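Local coordinates for protein citrate synthase (Mycobacterium tuberculosis, PDB 4TVM) that catalyses the condensation of oxaloacetate with acetyl-CoA and water to give citrate and CoA, a step of the Krebs cycle, at residues P135-S138 / S139-A143; S247-L251 / F252-S256. One frame throughout, in Å; residues are numbered along the deposited sequence.

Contact 1 (P135-S138 / S139-A143); sequences PVLS and SVVNA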
loop_
_atom_site.group_PDB
_atom_site.type_symbol
_atom_site.label_atom_id
_atom_site.label_comp_id
_atom_site.label_asym_id
_atom_site.label_seq_id
_atom_site.Cartn_x
_atom_site.Cartn_y
_atom_site.Cartn_z
ATOM N N PRO A 135 1.735 14.513 2.027
ATOM C CA PRO A 135 0.500 14.315 1.271
ATOM C C PRO A 135 0.618 14.589 -0.218
ATOM O O PRO A 135 0.093 13.844 -1.046
ATOM C CB PRO A 135 -0.457 15.335 1.895
ATOM C CG PRO A 135 0.024 15.519 3.285
ATOM C CD PRO A 135 1.479 15.138 3.334
ATOM N N VAL A 136 1.293 15.672 -0.539
ATOM C CA VAL A 136 1.443 16.119 -1.896
ATOM C C VAL A 136 2.177 15.098 -2.717
ATOM O O VAL A 136 1.799 14.816 -3.832
ATOM C CB VAL A 136 2.257 17.430 -1.944
ATOM C CG1 VAL A 136 2.329 17.948 -3.373
ATOM C CG2 VAL A 136 1.635 18.481 -1.036
ATOM N N LEU A 137 3.255 14.573 -2.161
ATOM C CA LEU A 137 4.070 13.538 -2.806
ATOM C C LEU A 137 3.340 12.208 -3.049
ATOM O O LEU A 137 3.520 11.573 -4.083
ATOM C CB LEU A 137 5.309 13.296 -1.940
ATOM C CG LEU A 137 6.081 11.980 -1.987
ATOM C CD1 LEU A 137 7.083 12.006 -3.099
ATOM C CD2 LEU A 137 6.805 11.769 -0.664
ATOM N N SER A 138 2.545 11.733 -2.111
ATOM C CA SER A 138 1.783 10.507 -2.412
ATOM C C SER A 138 0.782 10.817 -3.549
ATOM O O SER A 138 0.561 10.005 -4.460
ATOM C CB SER A 138 1.024 10.049 -1.183
ATOM O OG SER A 138 0.408 11.193 -0.591
ATOM N N SER A 139 0.204 12.016 -3.499
ATOM C CA SER A 139 -0.816 12.369 -4.445
ATOM C C SER A 139 -0.221 12.382 -5.835
ATOM O O SER A 139 -0.816 11.851 -6.777
ATOM C CB SER A 139 -1.410 13.719 -4.081
ATOM O OG SER A 139 -2.623 13.939 -4.761
ATOM N N VAL A 140 0.964 12.978 -5.944
ATOM C CA VAL A 140 1.616 13.201 -7.232
ATOM C C VAL A 140 2.182 11.904 -7.818
ATOM O O VAL A 140 2.131 11.673 -8.994
ATOM C CB VAL A 140 2.688 14.292 -7.089
ATOM C CG1 VAL A 140 3.410 14.532 -8.407
ATOM C CG2 VAL A 140 2.028 15.594 -6.643
ATOM N N VAL A 141 2.640 11.008 -6.971
ATOM C CA VAL A 141 3.135 9.735 -7.434
ATOM C C VAL A 141 2.043 8.877 -8.063
ATOM O O VAL A 141 2.245 8.284 -9.109
ATOM C CB VAL A 141 3.816 9.002 -6.278
ATOM C CG1 VAL A 141 4.277 7.605 -6.695
ATOM C CG2 VAL A 141 4.998 9.828 -5.807
ATOM N N ASN A 142 0.886 8.781 -7.423
ATOM C CA ASN A 142 -0.261 8.123 -8.064
ATOM C C ASN A 142 -0.605 8.766 -9.406
ATOM O O ASN A 142 -0.870 8.059 -10.387
ATOM C CB ASN A 142 -1.443 8.139 -7.129
ATOM C CG ASN A 142 -1.264 7.140 -5.982
ATOM O OD1 ASN A 142 -1.316 5.907 -6.189
ATOM N ND2 ASN A 142 -1.016 7.655 -4.778
ATOM N N ALA A 143 -0.504 10.093 -9.481
ATOM C CA ALA A 143 -0.803 10.816 -10.715
ATOM C C ALA A 143 0.188 10.538 -11.870
ATOM O O ALA A 143 -0.083 10.856 -13.046
ATOM C CB ALA A 143 -0.868 12.303 -10.426
#
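Asn-142 folds its carboxamide back onto the carbonyl of Ser-138, one turn earlier in an alpha-helix, so that Ser-138 O is gripped twice by the same residue. The backbone bond from Asn-142 N to Ser-138 O is 3.2 Å long and essentially straight at the hydrogen, 179°. The side-chain bond, Asn-142 ND2 to Ser-138 O, is shorter at 2.8 Å but more bent, 133°, and its donor stands well above the carbonyl plane. The two donors reach the oxygen from opposite faces of that plane. CG beside the backbone N of Asn-142 (chi1 -73°) is what turns the amide back along the helix.

A second forked acceptor lies near the start of the segment. Pro-135 O takes Ser-139 N at 3.1 Å, the regular i to i+4 bond, and also the hydroxyl of Ser-138, whose OG sits 2.7 Å from Pro-135 O; here both donors come over the same face. Ser-139 and Asn-142 lie on a flank of helix 133-147 that meets the second subunit, where Ser-139 O is hydrogen-bonded to Ser-139 OG of that subunit.

The apolar sides of the helix carry two i to i+4 pairs, each lying side by side and pointing the same way. Leu-137 and Val-141 touch through CD1 and CG2, 4.1 Å apart, and both also pack on Leu-171 of helix 159-182. Next to them, Val-136 meets Val-140, branch against branch, with Val-136 CG1 4.0 Å from Val-140 CG2.

Contact 2 (S247-L251 / F252-S256); sequences SRANL and FTSIS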
loop_
_atom_site.group_PDB
_atom_site.type_symbol
_atom_site.label_atom_id
_atom_site.label_comp_id
_atom_site.label_asym_id
_atom_site.label_seq_id
_atom_site.Cartn_x
_atom_site.Cartn_y
_atom_site.Cartn_z
ATOM N N SER A 247 -0.346 -8.189 -7.038
ATOM C CA SER A 247 -1.535 -8.202 -7.863
ATOM C C SER A 247 -1.208 -7.862 -9.302
ATOM O O SER A 247 -2.089 -7.858 -10.151
ATOM C CB SER A 247 -2.602 -7.245 -7.311
ATOM O OG SER A 247 -2.298 -5.893 -7.632
ATOM N N ARG A 248 0.065 -7.604 -9.570
ATOM C CA ARG A 248 0.568 -7.119 -10.867
ATOM C C ARG A 248 0.234 -5.680 -11.080
ATOM O O ARG A 248 0.089 -5.226 -12.207
ATOM C CB ARG A 248 0.025 -7.904 -12.022
ATOM C CG ARG A 248 0.231 -9.360 -11.879
ATOM C CD ARG A 248 0.358 -9.920 -13.260
ATOM N NE ARG A 248 0.302 -11.363 -13.209
ATOM C CZ ARG A 248 0.766 -12.150 -14.168
ATOM N NH1 ARG A 248 1.308 -11.626 -15.262
ATOM N NH2 ARG A 248 0.675 -13.468 -14.039
ATOM N N ALA A 249 0.115 -4.954 -9.994
ATOM C CA ALA A 249 0.018 -3.520 -10.082
ATOM C C ALA A 249 1.237 -2.997 -10.810
ATOM O O ALA A 249 2.247 -3.691 -10.906
ATOM C CB ALA A 249 -0.099 -2.917 -8.698
ATOM N N ASN A 250 1.138 -1.796 -11.375
ATOM C CA ASN A 250 2.279 -1.251 -12.090
ATOM C C ASN A 250 3.325 -0.720 -11.111
ATOM O O ASN A 250 3.133 -0.718 -9.894
ATOM C CB ASN A 250 1.855 -0.231 -13.148
ATOM C CG ASN A 250 1.594 1.151 -12.581
ATOM O OD1 ASN A 250 2.381 1.678 -11.803
ATOM N ND2 ASN A 250 0.482 1.755 -12.989
ATOM N N LEU A 251 4.459 -0.312 -11.652
ATOM C CA LEU A 251 5.583 0.101 -10.831
ATOM C C LEU A 251 5.259 1.281 -9.967
ATOM O O LEU A 251 5.567 1.285 -8.793
ATOM C CB LEU A 251 6.766 0.447 -11.721
ATOM C CG LEU A 251 8.124 0.616 -11.068
ATOM C CD1 LEU A 251 8.346 -0.279 -9.865
ATOM C CD2 LEU A 251 9.180 0.340 -12.124
ATOM N N PHE A 252 4.613 2.280 -10.543
ATOM C CA PHE A 252 4.248 3.479 -9.808
ATOM C C PHE A 252 3.276 3.195 -8.690
ATOM O O PHE A 252 3.370 3.766 -7.600
ATOM C CB PHE A 252 3.614 4.498 -10.757
ATOM C CG PHE A 252 4.525 4.952 -11.865
ATOM C CD1 PHE A 252 5.920 4.927 -11.717
ATOM C CD2 PHE A 252 3.999 5.417 -13.068
ATOM C CE1 PHE A 252 6.751 5.347 -12.748
ATOM C CE2 PHE A 252 4.840 5.835 -14.110
ATOM C CZ PHE A 252 6.211 5.810 -13.938
ATOM N N THR A 253 2.312 2.327 -8.961
ATOM C CA THR A 253 1.266 2.084 -7.989
ATOM C C THR A 253 1.874 1.323 -6.831
ATOM O O THR A 253 1.575 1.604 -5.667
ATOM C CB THR A 253 0.075 1.349 -8.623
ATOM O OG1 THR A 253 -0.296 2.011 -9.848
ATOM C CG2 THR A 253 -1.095 1.316 -7.657
ATOM N N SER A 254 2.794 0.416 -7.125
ATOM C CA SER A 254 3.522 -0.287 -6.043
ATOM C C SER A 254 4.412 0.634 -5.181
ATOM O O SER A 254 4.467 0.473 -3.960
ATOM C CB SER A 254 4.331 -1.443 -6.609
ATOM O OG SER A 254 3.628 -2.069 -7.674
ATOM N N ILE A 255 5.061 1.630 -5.785
ATOM C CA ILE A 255 5.893 2.586 -4.996
ATOM C C ILE A 255 5.025 3.488 -4.129
ATOM O O ILE A 255 5.313 3.806 -2.959
ATOM C CB ILE A 255 6.717 3.464 -5.930
ATOM C CG1 ILE A 255 7.777 2.621 -6.638
ATOM C CG2 ILE A 255 7.325 4.652 -5.198
ATOM C CD1 ILE A 255 8.692 1.867 -5.708
ATOM N N SER A 256 3.942 3.927 -4.725
ATOM C CA SER A 256 2.982 4.644 -3.976
ATOM C C SER A 256 2.573 3.891 -2.725
ATOM O O SER A 256 2.473 4.477 -1.676
ATOM C CB SER A 256 1.778 4.892 -4.830
ATOM O OG SER A 256 0.830 5.514 -3.995
#
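Ala-249 brings its methyl group toward the first turn of helix 251-262, with CB 4.0 Å from Ser-254 OG. It follows Arg-248, whose positive phi (74°) closes the preceding helix in a Schellman motif, so the chain passes quickly from one helix end to the next helix start.

Asn-250 is the N-cap. Its CG lies between the backbone N and the carbonyl carbon (chi1 82°), a rotation that carries OD1 round to the first turn, where Thr-253 N donates to Asn-250 OD1 at 2.9 Å from above the amide plane. The side chains of Asn-250 and Thr-253 cross at about a right angle. The other branch of the amide, ND2, is hydrogen-bonded to Ser-145 OG, which anchors the cap to helix 133-147.

The backbone oxygen of Asn-250 has two donors, both from Ser-254: N at 3.0 Å from Asn-250 O, and OG at 2.6 Å from the same oxygen, 37° out of the carbonyl plane. Ser-254 OG is also bonded to Trp-399 NE1 of helix 383-403.

Leu-251 continues the helical hydrogen bonding, its O accepting from Ile-255 N at 3.1 Å, while Leu-251 CD1 rests 4.4 Å from Ile-255 CG1. Together the Schellman turn and the side-chain cap at Asn-250 are typical of a tight link between two consecutive helices, here 236-246 and 251-262.

In the fold
The centres of contacts 1 and 2 are 13 Å apart, and along the chain contact 1, within helix 133-147, precedes contact 2, at the start of helix 251-262, by about a hundred residues. The two nevertheless touch: Asn-142 OD1 lies 3.1 Å from Ser-256 OG, a probable hydrogen bond, and Val-141 CG1 packs 4.1 Å from Ser-256 CB. Helix 159-182 packs against residues of both. Each contact also meets the second subunit, consistent with the largely helical dimer interface of citrate synthases. Both lie away from the active site; in contact 2 the side chain of Ile-255 is about 14 Å from a bound oxaloacetate.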